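Local coordinates for protein FAD dependent oxidoreductase (Chelativorans sp. BNC1, PDB 6PXS) that binds FAD and, as an iminodiacetate oxidase of the DadA family, probably oxidises iminodiacetate with the flavin as its cofactor, at residues A[230-235]-A[292-297]; A[214-219]-A[321-326]; A[117-122]-A[143-148]; A[1-6]-A[22-27]; A[224-229]-A[273-278]. One frame throughout, in Å; residues are numbered along the deposited sequence.

Contact 1 (A[230-235]-A[292-297])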
# COMPACT_ATOMS: atom_id res chain seq x y z
N LEU A 230 -6.41 -13.77 4.72
CA LEU A 230 -5.55 -14.77 4.11
C LEU A 230 -6.04 -15.09 2.70
O LEU A 230 -7.17 -14.77 2.32
CB LEU A 230 -5.53 -16.05 4.95
CG LEU A 230 -5.17 -15.87 6.43
CD1 LEU A 230 -5.23 -17.21 7.13
CD2 LEU A 230 -3.80 -15.24 6.59
N HIS A 231 -5.17 -15.75 1.94
CA HIS A 231 -5.47 -16.11 0.56
C HIS A 231 -4.98 -17.53 0.31
O HIS A 231 -3.81 -17.84 0.57
CB HIS A 231 -4.81 -15.13 -0.42
CG HIS A 231 -5.06 -15.46 -1.86
ND1 HIS A 231 -6.32 -15.46 -2.42
CD2 HIS A 231 -4.20 -15.78 -2.86
CE1 HIS A 231 -6.23 -15.77 -3.70
NE2 HIS A 231 -4.96 -15.98 -3.99
N LEU A 232 -5.87 -18.39 -0.19
CA LEU A 232 -5.56 -19.78 -0.49
C LEU A 232 -5.51 -19.96 -2.01
O LEU A 232 -6.50 -20.36 -2.62
CB LEU A 232 -6.60 -20.72 0.12
CG LEU A 232 -6.54 -20.97 1.63
CD1 LEU A 232 -5.23 -21.63 2.01
CD2 LEU A 232 -6.75 -19.68 2.41
N PRO A 233 -4.36 -19.69 -2.66
CA PRO A 233 -4.33 -19.68 -4.13
C PRO A 233 -4.89 -20.94 -4.77
O PRO A 233 -4.38 -22.04 -4.55
CB PRO A 233 -2.84 -19.50 -4.45
CG PRO A 233 -2.12 -19.89 -3.21
CD PRO A 233 -3.02 -19.51 -2.08
N GLY A 234 -5.95 -20.78 -5.56
CA GLY A 234 -6.52 -21.89 -6.29
C GLY A 234 -7.39 -22.81 -5.46
O GLY A 234 -7.43 -24.01 -5.73
N VAL A 235 -8.10 -22.28 -4.47
CA VAL A 235 -8.92 -23.07 -3.56
C VAL A 235 -10.33 -22.52 -3.58
O VAL A 235 -10.55 -21.33 -3.36
CB VAL A 235 -8.35 -23.05 -2.13
CG1 VAL A 235 -9.23 -23.85 -1.18
CG2 VAL A 235 -6.92 -23.59 -2.12
N PRO A 292 -4.59 -25.73 11.23
CA PRO A 292 -3.22 -25.82 10.71
C PRO A 292 -3.13 -25.74 9.19
O PRO A 292 -2.05 -25.44 8.67
CB PRO A 292 -2.74 -27.19 11.22
CG PRO A 292 -3.64 -27.51 12.37
CD PRO A 292 -4.96 -26.91 12.03
N GLY A 293 -4.23 -25.99 8.48
CA GLY A 293 -4.19 -25.91 7.03
C GLY A 293 -3.93 -24.52 6.50
O GLY A 293 -3.53 -24.37 5.34
N LEU A 294 -4.13 -23.50 7.32
CA LEU A 294 -3.85 -22.12 6.92
C LEU A 294 -2.37 -21.77 7.06
O LEU A 294 -2.01 -20.62 6.80
CB LEU A 294 -4.69 -21.16 7.76
CG LEU A 294 -6.21 -21.34 7.65
CD1 LEU A 294 -6.93 -20.42 8.63
CD2 LEU A 294 -6.68 -21.10 6.23
N ALA A 295 -1.52 -22.73 7.44
CA ALA A 295 -0.13 -22.42 7.73
C ALA A 295 0.57 -21.79 6.52
O ALA A 295 1.20 -20.74 6.64
CB ALA A 295 0.61 -23.69 8.16
N ASP A 296 0.46 -22.43 5.36
CA ASP A 296 1.12 -21.95 4.15
C ASP A 296 0.17 -21.16 3.25
O ASP A 296 0.31 -21.17 2.02
CB ASP A 296 1.73 -23.12 3.38
CG ASP A 296 3.02 -23.61 4.02
OD1 ASP A 296 3.78 -22.77 4.54
OD2 ASP A 296 3.26 -24.83 4.00
N ALA A 297 -0.80 -20.47 3.84
CA ALA A 297 -1.65 -19.55 3.11
C ALA A 297 -1.00 -18.17 3.07
O ALA A 297 -0.25 -17.79 3.98
CB ALA A 297 -3.04 -19.45 3.74
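Leu-230, Leu-232, Leu-294 and Ala-297 meet in a small apolar cluster. Leu-232 and the methyl of Ala-297 make its closest approach. In Leu-232 the CG lies beside the backbone N (chi1 -75°). Its chi2 of -62° leaves CD1 not anti to CA. Both branches face Ala-297. The CD1 of Leu-232 is 3.5 Å from the CB of Ala-297, and the CD2 of Leu-232 is 3.9 Å from that same CB. CD2 of Leu-232 also approaches CD2 of Leu-294 at 4.1 Å, and the two side chains cross at about a right angle. Leu-230 is built differently. Its chi2 of 178° makes CD1 the far end of an extended chain. CD1 of Leu-230 lies 3.9 Å from CD1 of Leu-294, again with the side chains nearly perpendicular. The carbonyl of His-231 adds a backbone neighbour, its O 3.6 Å from Ala-297 CB. Two turns shape the site. A type II turn runs from Leu-232 to Val-235, and a type I turn from Leu-294 to Ala-297. Around them, Leu-230 and Leu-232 rest on Val-261 and Val-259 of strand 258-261. His-231 pairs by backbone with Thr-298. The contact thus joins the end of strand 220-231 to the connection between helix 277-290 and strand 298-310.

Contact 2 (A[214-219]-A[321-326])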
# COMPACT_ATOMS: atom_id res chain seq x y z
N LEU A 214 -22.49 19.46 23.34
CA LEU A 214 -23.85 19.76 23.75
C LEU A 214 -24.10 19.41 25.22
O LEU A 214 -25.26 19.29 25.63
CB LEU A 214 -24.84 19.00 22.86
CG LEU A 214 -24.58 19.11 21.35
CD1 LEU A 214 -25.63 18.33 20.58
CD2 LEU A 214 -24.54 20.56 20.90
N GLY A 215 -23.04 19.24 26.01
CA GLY A 215 -23.19 18.88 27.40
C GLY A 215 -23.53 17.42 27.64
O GLY A 215 -23.83 17.06 28.79
N LEU A 216 -23.50 16.59 26.61
CA LEU A 216 -23.82 15.18 26.77
C LEU A 216 -22.59 14.40 27.25
O LEU A 216 -21.45 14.83 27.08
CB LEU A 216 -24.31 14.59 25.44
CG LEU A 216 -25.56 15.23 24.84
CD1 LEU A 216 -25.79 14.73 23.43
CD2 LEU A 216 -26.78 14.95 25.71
N ARG A 217 -22.86 13.25 27.86
CA ARG A 217 -21.82 12.31 28.29
C ARG A 217 -22.08 11.00 27.55
O ARG A 217 -22.75 10.11 28.07
CB ARG A 217 -21.84 12.13 29.81
N HIS A 218 -21.54 10.90 26.34
CA HIS A 218 -21.72 9.74 25.47
C HIS A 218 -20.72 8.66 25.85
O HIS A 218 -19.52 8.80 25.56
CB HIS A 218 -21.56 10.16 24.01
CG HIS A 218 -22.11 9.18 23.03
ND1 HIS A 218 -23.42 8.74 23.07
CD2 HIS A 218 -21.55 8.57 21.96
CE1 HIS A 218 -23.63 7.89 22.08
NE2 HIS A 218 -22.51 7.77 21.39
N PRO A 219 -21.15 7.55 26.48
CA PRO A 219 -20.19 6.54 26.95
C PRO A 219 -19.85 5.50 25.88
O PRO A 219 -20.10 4.30 26.03
CB PRO A 219 -20.94 5.92 28.14
CG PRO A 219 -22.37 5.96 27.71
CD PRO A 219 -22.53 7.20 26.86
N PRO A 321 -32.99 13.13 25.09
CA PRO A 321 -33.90 13.85 25.98
C PRO A 321 -33.47 15.30 26.16
O PRO A 321 -32.29 15.61 26.25
CB PRO A 321 -33.81 13.08 27.30
CG PRO A 321 -33.31 11.73 26.92
CD PRO A 321 -32.40 11.95 25.76
N GLN A 322 -34.47 16.19 26.20
CA GLN A 322 -34.34 17.62 26.44
C GLN A 322 -33.67 18.36 25.28
O GLN A 322 -33.45 19.57 25.40
CB GLN A 322 -33.57 17.91 27.74
CG GLN A 322 -34.09 17.10 28.91
CD GLN A 322 -33.37 17.42 30.20
OE1 GLN A 322 -32.88 18.53 30.38
NE2 GLN A 322 -33.30 16.45 31.10
N ILE A 323 -33.36 17.69 24.18
CA ILE A 323 -32.76 18.32 23.01
C ILE A 323 -33.60 17.95 21.79
O ILE A 323 -33.78 16.76 21.50
CB ILE A 323 -31.30 17.89 22.82
CG1 ILE A 323 -30.49 18.24 24.07
CG2 ILE A 323 -30.70 18.55 21.58
CD1 ILE A 323 -29.00 18.03 23.94
N ALA A 324 -34.11 18.96 21.10
CA ALA A 324 -34.97 18.75 19.95
C ALA A 324 -34.15 18.61 18.68
O ALA A 324 -33.07 19.19 18.54
CB ALA A 324 -35.96 19.91 19.80
N GLY A 325 -34.67 17.82 17.74
CA GLY A 325 -34.04 17.67 16.45
C GLY A 325 -32.72 16.93 16.47
O GLY A 325 -31.85 17.22 15.64
N LEU A 326 -32.55 15.99 17.40
CA LEU A 326 -31.32 15.22 17.50
C LEU A 326 -31.66 13.76 17.76
O LEU A 326 -32.53 13.45 18.57
CB LEU A 326 -30.41 15.76 18.61
CG LEU A 326 -29.09 15.01 18.82
CD1 LEU A 326 -28.27 15.00 17.54
CD2 LEU A 326 -28.30 15.63 19.96
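Leu-214 points its CD1 methyl at CD2 of Leu-326, and the two side chains reach toward each other tip to tip, 3.8 Å apart. The two first torsions differ. Leu-214 has CG beside its backbone N (chi1 -48°), while Leu-326 has CG anti to N (chi1 179°). Ile-323 fills the flank. Its CD1 is the outer end of an extended chain and lies against both leucines of 214-219. Ile-323 CD1 is 4.2 Å from Leu-216 CD2, with the two side chains set at a slant. Ile-323 CD1 is also 4.4 Å from Leu-214 CB. The second methyl of Leu-216, CD1, comes to 4.4 Å from Leu-326 CD2. Each segment thus gives two branched side chains to one hydrophobic patch, while the backbones keep well apart: the closest CA atoms, of Leu-214 and Ile-323, are 9.1 Å from each other. Val-320 extends the patch by touching Leu-216 and Leu-326. On a further side, Leu-214 packs on Leu-177 and Leu-179 of strand 176-180. The contact sets the loop between helix 207-211 and strand 220-231 against the loop that enters strand 326-330, a member of the sheet that also holds strand 3-6.

Contact 3 (A[117-122]-A[143-148])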
# COMPACT_ATOMS: atom_id res chain seq x y z
N ALA A 117 -32.18 -20.59 11.90
CA ALA A 117 -30.92 -21.26 12.18
C ALA A 117 -30.81 -22.61 11.47
O ALA A 117 -29.70 -23.13 11.34
CB ALA A 117 -30.77 -21.47 13.69
N GLY A 118 -31.92 -23.17 11.02
CA GLY A 118 -31.89 -24.48 10.42
C GLY A 118 -31.89 -25.58 11.47
O GLY A 118 -32.20 -25.36 12.65
N THR A 119 -31.52 -26.78 11.04
CA THR A 119 -31.49 -27.94 11.92
C THR A 119 -30.09 -28.05 12.53
O THR A 119 -29.14 -28.44 11.86
CB THR A 119 -31.86 -29.21 11.15
OG1 THR A 119 -30.89 -29.45 10.12
CG2 THR A 119 -33.24 -29.08 10.53
N VAL A 120 -29.98 -27.68 13.80
CA VAL A 120 -28.71 -27.82 14.51
C VAL A 120 -28.39 -29.30 14.66
O VAL A 120 -29.26 -30.12 15.01
CB VAL A 120 -28.77 -27.12 15.87
CG1 VAL A 120 -27.45 -27.30 16.62
CG2 VAL A 120 -29.09 -25.64 15.70
N ARG A 121 -27.14 -29.66 14.39
CA ARG A 121 -26.73 -31.06 14.35
C ARG A 121 -25.31 -31.15 14.88
O ARG A 121 -24.42 -30.47 14.38
CB ARG A 121 -26.82 -31.60 12.92
CG ARG A 121 -26.34 -33.03 12.74
CD ARG A 121 -26.73 -33.55 11.37
NE ARG A 121 -26.34 -32.62 10.31
CZ ARG A 121 -26.83 -32.63 9.07
NH1 ARG A 121 -27.75 -33.53 8.72
NH2 ARG A 121 -26.41 -31.75 8.18
N ARG A 122 -25.11 -31.98 15.90
CA ARG A 122 -23.79 -32.14 16.49
C ARG A 122 -22.97 -33.11 15.64
O ARG A 122 -23.40 -34.24 15.38
CB ARG A 122 -23.88 -32.65 17.92
CG ARG A 122 -22.54 -32.68 18.62
CD ARG A 122 -22.69 -32.92 20.11
NE ARG A 122 -21.45 -32.63 20.83
CZ ARG A 122 -21.32 -32.67 22.15
NH1 ARG A 122 -22.35 -33.01 22.91
NH2 ARG A 122 -20.16 -32.39 22.71
N HIS A 143 -23.07 -27.87 14.18
CA HIS A 143 -23.35 -27.32 12.86
C HIS A 143 -24.64 -26.51 12.91
O HIS A 143 -25.70 -27.04 13.28
CB HIS A 143 -23.45 -28.44 11.82
CG HIS A 143 -23.56 -27.95 10.42
ND1 HIS A 143 -24.76 -27.90 9.73
CD2 HIS A 143 -22.62 -27.48 9.56
CE1 HIS A 143 -24.55 -27.43 8.52
NE2 HIS A 143 -23.27 -27.16 8.39
N ILE A 144 -24.56 -25.24 12.54
CA ILE A 144 -25.72 -24.35 12.47
C ILE A 144 -25.90 -23.93 11.01
O ILE A 144 -25.28 -22.95 10.58
CB ILE A 144 -25.56 -23.13 13.38
CG1 ILE A 144 -25.27 -23.55 14.82
CG2 ILE A 144 -26.82 -22.26 13.33
CD1 ILE A 144 -25.03 -22.40 15.76
N PRO A 145 -26.72 -24.63 10.22
CA PRO A 145 -26.82 -24.29 8.79
C PRO A 145 -27.22 -22.84 8.53
O PRO A 145 -26.97 -22.34 7.43
CB PRO A 145 -27.88 -25.27 8.27
CG PRO A 145 -27.90 -26.39 9.26
CD PRO A 145 -27.57 -25.77 10.58
N GLY A 146 -27.83 -22.16 9.51
CA GLY A 146 -28.31 -20.81 9.28
C GLY A 146 -27.25 -19.74 9.36
O GLY A 146 -27.48 -18.62 8.90
N GLY A 147 -26.09 -20.05 9.94
CA GLY A 147 -25.03 -19.07 10.04
C GLY A 147 -24.60 -18.56 8.68
O GLY A 147 -24.41 -19.34 7.75
N ALA A 148 -24.46 -17.24 8.54
CA ALA A 148 -24.09 -16.62 7.28
C ALA A 148 -22.96 -15.62 7.52
O ALA A 148 -22.61 -15.30 8.66
CB ALA A 148 -25.29 -15.91 6.63
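The guanidinium of Arg-121 and the imidazole of His-143 lie obliquely to each other on one face of a sheet, with Arg-121 NH2 4.5 Å from ND1 of His-143. This is proximity rather than a bond. Both side chains leave the backbone with CG anti to N. They come side by side because their residues are paired. Arg-121 and His-143 form an antiparallel hydrogen-bonded pair. The N of Arg-121 gives to O of His-143 at 3.2 Å. The N of His-143 gives to O of Arg-121 at 2.9 Å. The His-143 carbonyl also receives a CA-H...O contact from Val-120 CA, 3.3 Å away. Beyond the pair, packing and one weak hydrogen bond keep the chains together. The ring of Pro-145 lies along the backbone of 117-119, its CD 3.4 Å from Thr-119 O and 3.5 Å from Ala-117 O. The weak bond runs from Gly-146 N to Ala-117 O (2.8 Å, 129° at the hydrogen). Here the CA atoms of Ala-117 and Gly-146 are 3.9 Å apart, the nearest approach of the two backbones. Ile-144 turns CG2 to the methyl of Ala-117, and its CG1 comes near CG2 of Val-120. Ile-144 and Val-120 also pack on Ile-107 and Ile-111 of helix 97-111. Trp-48, from a loop, touches both Ala-117 and Ile-144. Strand 121-123 thus forms the edge of a four-stranded sheet within this chain, with strand 141-144 lying between it and strand 90-93.

Contact 4 (A[1-6]-A[22-27])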
# COMPACT_ATOMS: atom_id res chain seq x y z
N MET A 1 -34.49 20.51 4.07
CA MET A 1 -33.60 20.34 5.26
C MET A 1 -34.07 19.17 6.12
O MET A 1 -33.90 19.18 7.34
CB MET A 1 -33.55 21.63 6.09
CG MET A 1 -34.68 22.62 5.82
SD MET A 1 -34.89 23.78 7.18
CE MET A 1 -34.61 25.35 6.36
N ARG A 2 -34.66 18.16 5.49
CA ARG A 2 -35.34 17.11 6.24
C ARG A 2 -34.41 16.46 7.26
O ARG A 2 -34.64 16.56 8.47
CB ARG A 2 -35.93 16.07 5.28
CG ARG A 2 -37.38 16.34 4.87
CD ARG A 2 -38.31 16.35 6.08
NE ARG A 2 -38.11 15.18 6.92
CZ ARG A 2 -38.29 15.15 8.24
NH1 ARG A 2 -38.08 14.02 8.91
NH2 ARG A 2 -38.66 16.24 8.90
N VAL A 3 -33.36 15.78 6.79
CA VAL A 3 -32.51 14.99 7.68
C VAL A 3 -31.05 15.19 7.30
O VAL A 3 -30.70 15.24 6.12
CB VAL A 3 -32.87 13.49 7.62
CG1 VAL A 3 -32.15 12.74 8.73
CG2 VAL A 3 -34.38 13.30 7.72
N LEU A 4 -30.20 15.29 8.32
CA LEU A 4 -28.75 15.38 8.16
C LEU A 4 -28.12 14.25 8.97
O LEU A 4 -28.36 14.14 10.18
CB LEU A 4 -28.24 16.74 8.63
CG LEU A 4 -26.74 17.04 8.54
CD1 LEU A 4 -26.50 18.54 8.65
CD2 LEU A 4 -25.94 16.31 9.62
N ILE A 5 -27.33 13.42 8.30
CA ILE A 5 -26.73 12.23 8.91
C ILE A 5 -25.23 12.46 9.03
O ILE A 5 -24.57 12.82 8.05
CB ILE A 5 -27.02 10.97 8.09
CG1 ILE A 5 -28.54 10.78 7.93
CG2 ILE A 5 -26.40 9.74 8.75
CD1 ILE A 5 -28.92 9.64 7.02
N ILE A 6 -24.70 12.25 10.23
CA ILE A 6 -23.28 12.44 10.52
C ILE A 6 -22.66 11.06 10.71
O ILE A 6 -22.94 10.37 11.69
CB ILE A 6 -23.07 13.32 11.76
CG1 ILE A 6 -23.64 14.72 11.51
CG2 ILE A 6 -21.59 13.38 12.11
CD1 ILE A 6 -23.65 15.61 12.73
N LEU A 22 -38.39 6.77 1.80
CA LEU A 22 -39.65 7.34 2.27
C LEU A 22 -39.80 8.81 1.89
O LEU A 22 -40.58 9.53 2.52
CB LEU A 22 -39.77 7.17 3.78
CG LEU A 22 -39.45 5.76 4.30
CD1 LEU A 22 -39.81 5.63 5.77
CD2 LEU A 22 -40.17 4.70 3.47
N GLY A 23 -39.06 9.26 0.88
CA GLY A 23 -39.21 10.61 0.36
C GLY A 23 -38.52 11.70 1.15
O GLY A 23 -38.62 12.87 0.77
N ALA A 24 -37.83 11.36 2.24
CA ALA A 24 -37.14 12.37 3.03
C ALA A 24 -35.88 12.83 2.32
O ALA A 24 -35.17 12.03 1.70
CB ALA A 24 -36.80 11.81 4.42
N GLN A 25 -35.60 14.13 2.41
CA GLN A 25 -34.40 14.70 1.82
C GLN A 25 -33.22 14.42 2.75
O GLN A 25 -33.13 14.99 3.84
CB GLN A 25 -34.58 16.20 1.60
CG GLN A 25 -35.81 16.56 0.77
CD GLN A 25 -36.02 18.05 0.64
OE1 GLN A 25 -35.18 18.85 1.07
NE2 GLN A 25 -37.14 18.45 0.04
N VAL A 26 -32.32 13.54 2.32
CA VAL A 26 -31.22 13.06 3.15
C VAL A 26 -29.93 13.71 2.68
O VAL A 26 -29.59 13.66 1.49
CB VAL A 26 -31.12 11.52 3.08
CG1 VAL A 26 -30.02 11.03 4.01
CG2 VAL A 26 -32.45 10.88 3.44
N GLU A 27 -29.21 14.31 3.62
CA GLU A 27 -27.88 14.88 3.38
C GLU A 27 -26.89 14.13 4.26
O GLU A 27 -26.93 14.24 5.49
CB GLU A 27 -27.86 16.38 3.68
CG GLU A 27 -26.49 17.03 3.49
CD GLU A 27 -26.51 18.52 3.76
OE1 GLU A 27 -27.54 19.03 4.25
OE2 GLU A 27 -25.49 19.19 3.48
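Val-3, Ile-5 and Glu-27 link two parallel strands through the backbone hydrogen bonds of a Rossmann-type beta-alpha-beta unit, strand 3-6, helix 10-20, strand 26-29. Val-3 N gives to O of Gln-25 at 3.1 Å. Glu-27 N returns a bond to Val-3 O at 3.1 Å. Ile-5 N then gives to Glu-27 O at 3.0 Å, with 171° at the hydrogen, nearly straight. This carbonyl of Glu-27 also faces the CA of Leu-4 in a CA-H...O contact. Side chains alternate about the sheet. Val-3 and Val-26 share one face, and Leu-4 and Glu-27 the other. At the start of the pairing, Arg-2 lays its CB 3.3 Å from Gln-25 O. Its chain bends at chi2 and chi3, and the edge of its guanidinium comes near the methyl of Ala-24. The second shell holds these groups in place. Ala-16 and Leu-19 of helix 10-20 pack on the Val-3, Ile-5 and Val-26 side. Glu-27 stretches out fully, and its OE2 forms a salt bridge with Arg-171 of the neighbouring strand 169-171. On the other flank Leu-4 and Ile-6 pair by backbone with strand 198-201. Ile-6 touches the FAD, and the next residues carry the GxGxxG pattern expected of a dinucleotide-binding turn. Under the crossover helix, Ile-5 keeps CG1 beside its backbone N (chi1 -57°) and extends from there, which sets its CD1 3.5 Å from CG1 of Val-26.

Contact 5 (A[224-229]-A[273-278])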
# COMPACT_ATOMS: atom_id res chain seq x y z
N LYS A 224 -9.88 -0.81 19.66
CA LYS A 224 -9.11 -1.21 18.49
C LYS A 224 -9.28 -2.70 18.21
O LYS A 224 -9.43 -3.51 19.12
CB LYS A 224 -7.63 -0.87 18.70
CG LYS A 224 -6.71 -1.35 17.59
CD LYS A 224 -5.29 -0.87 17.83
CE LYS A 224 -4.33 -1.41 16.79
NZ LYS A 224 -2.93 -0.98 17.05
N GLY A 225 -9.25 -3.05 16.93
CA GLY A 225 -9.32 -4.43 16.52
C GLY A 225 -8.53 -4.70 15.25
O GLY A 225 -8.74 -4.04 14.23
N GLN A 226 -7.62 -5.67 15.30
CA GLN A 226 -6.82 -6.06 14.15
C GLN A 226 -7.36 -7.38 13.60
O GLN A 226 -7.58 -8.33 14.36
CB GLN A 226 -5.35 -6.20 14.53
CG GLN A 226 -4.79 -4.99 15.26
CD GLN A 226 -3.31 -5.12 15.56
OE1 GLN A 226 -2.55 -5.69 14.78
NE2 GLN A 226 -2.90 -4.60 16.71
N ILE A 227 -7.55 -7.44 12.29
CA ILE A 227 -8.16 -8.59 11.63
C ILE A 227 -7.30 -8.96 10.43
O ILE A 227 -6.89 -8.08 9.66
CB ILE A 227 -9.61 -8.29 11.20
CG1 ILE A 227 -10.27 -9.54 10.61
CG2 ILE A 227 -9.65 -7.14 10.21
CD1 ILE A 227 -11.77 -9.40 10.44
N ILE A 228 -7.03 -10.25 10.26
CA ILE A 228 -6.11 -10.74 9.24
C ILE A 228 -6.90 -11.33 8.08
O ILE A 228 -7.91 -12.00 8.28
CB ILE A 228 -5.14 -11.79 9.83
CG1 ILE A 228 -4.20 -11.13 10.85
CG2 ILE A 228 -4.35 -12.46 8.72
CD1 ILE A 228 -3.31 -12.09 11.58
N HIS A 229 -6.42 -11.08 6.87
CA HIS A 229 -7.01 -11.61 5.65
C HIS A 229 -6.01 -12.52 4.97
O HIS A 229 -4.88 -12.10 4.67
CB HIS A 229 -7.44 -10.48 4.71
CG HIS A 229 -8.62 -9.70 5.19
ND1 HIS A 229 -9.78 -9.58 4.46
CD2 HIS A 229 -8.82 -9.01 6.34
CE1 HIS A 229 -10.65 -8.85 5.14
NE2 HIS A 229 -10.09 -8.49 6.28
N TYR A 273 -4.18 3.83 15.05
CA TYR A 273 -4.34 3.17 13.75
C TYR A 273 -3.00 2.60 13.28
O TYR A 273 -2.38 3.05 12.32
CB TYR A 273 -4.92 4.15 12.74
CG TYR A 273 -5.31 3.53 11.42
CD1 TYR A 273 -6.30 2.56 11.35
CD2 TYR A 273 -4.70 3.93 10.24
CE1 TYR A 273 -6.66 2.00 10.14
CE2 TYR A 273 -5.05 3.37 9.02
CZ TYR A 273 -6.03 2.41 8.98
OH TYR A 273 -6.39 1.85 7.77
N ARG A 274 -2.57 1.57 14.00
CA ARG A 274 -1.33 0.87 13.71
C ARG A 274 -1.57 -0.63 13.74
O ARG A 274 -2.46 -1.12 14.45
CB ARG A 274 -0.22 1.23 14.72
CG ARG A 274 0.31 2.64 14.59
CD ARG A 274 1.17 3.06 15.78
NE ARG A 274 2.05 1.99 16.25
CZ ARG A 274 1.77 1.18 17.27
NH1 ARG A 274 0.64 1.29 17.95
NH2 ARG A 274 2.64 0.24 17.61
N VAL A 275 -0.78 -1.36 12.96
CA VAL A 275 -0.78 -2.82 12.97
C VAL A 275 0.38 -3.26 13.86
O VAL A 275 1.55 -3.10 13.50
CB VAL A 275 -0.64 -3.40 11.56
CG1 VAL A 275 -0.42 -4.90 11.61
CG2 VAL A 275 -1.88 -3.07 10.74
N THR A 276 0.05 -3.80 15.03
CA THR A 276 1.07 -4.14 16.01
C THR A 276 1.53 -5.59 15.86
O THR A 276 0.91 -6.39 15.15
CB THR A 276 0.55 -3.89 17.43
OG1 THR A 276 -0.51 -4.81 17.72
CG2 THR A 276 0.05 -2.47 17.58
N ALA A 277 2.63 -5.91 16.53
CA ALA A 277 3.21 -7.24 16.42
C ALA A 277 2.43 -8.26 17.25
O ALA A 277 2.05 -9.32 16.74
CB ALA A 277 4.67 -7.21 16.87
N ARG A 278 2.18 -7.95 18.53
CA ARG A 278 1.47 -8.89 19.38
C ARG A 278 0.04 -9.09 18.91
O ARG A 278 -0.48 -10.21 18.92
CB ARG A 278 1.49 -8.41 20.83
CG ARG A 278 0.62 -9.22 21.78
CD ARG A 278 1.36 -9.57 23.06
NE ARG A 278 2.23 -10.74 22.89
CZ ARG A 278 3.15 -11.13 23.77
NH1 ARG A 278 3.35 -10.44 24.88
NH2 ARG A 278 3.88 -12.21 23.52
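Gln-226 runs from its strand toward Thr-276. From CB, its CG lies beside the backbone N (chi1 -51°), and the chain is extended from there to CD. Gln-226 CD lies 3.5 Å from Thr-276 OG1, and the two sides of the amide divide the work. Gln-226 NE2 gives to OG1 of Thr-276 at 2.6 Å, with that oxygen only 5° out of the amide plane. Gln-226 OE1 accepts from Thr-276 N at 3.2 Å, a more bent bond whose donor sits above the carbonyl plane. The amide thus grips one residue twice, and NE2 has a second acceptor in Glu-266. Thr-276 is the N-cap of helix 277-290. Its OG1, set by a chi1 of 66°, also takes the N-H of Gly-279, so Gln-226 holds the residue that caps the helix start. Two residues earlier on strand 220-231, Lys-224 stretches out fully. Lys-224 NZ gives to the carbonyl O of Arg-274 at 2.6 Å, from above the carbonyl plane, and lies 3.4 Å from CG2 of Thr-276. Arg-274 NH1 stands 4.3 Å from Lys-224 NZ. Asp-272 probably eases the like charges, with a salt bridge to Arg-274 and a long, weak ion pair to Lys-224. Arg-274 NE bonds to Thr-298 OG1 of the second subunit.

Along the chain the order is contact 4, then contact 3, then the three others. Contact 2 closes a loop that encloses contacts 1 and 5, and the latter two cross. Contacts 4 and 2 belong to the Rossmann-type FAD-binding sheet; their centres are about 20 Å apart. Contacts 1 and 5 share strand 220-231, also with centres about 20 Å apart. They tie this long strand to the subunit interface, where residues 274-278 of one copy meet 294-298 of the other. Contact 3 stands apart in its own sheet, about 25 Å from contact 1 between centres. Contacts 1 and 4 lie on opposite sides of the chain's centre, about 45 Å apart. Contacts 4 and 5 each include a residue that touches the FAD.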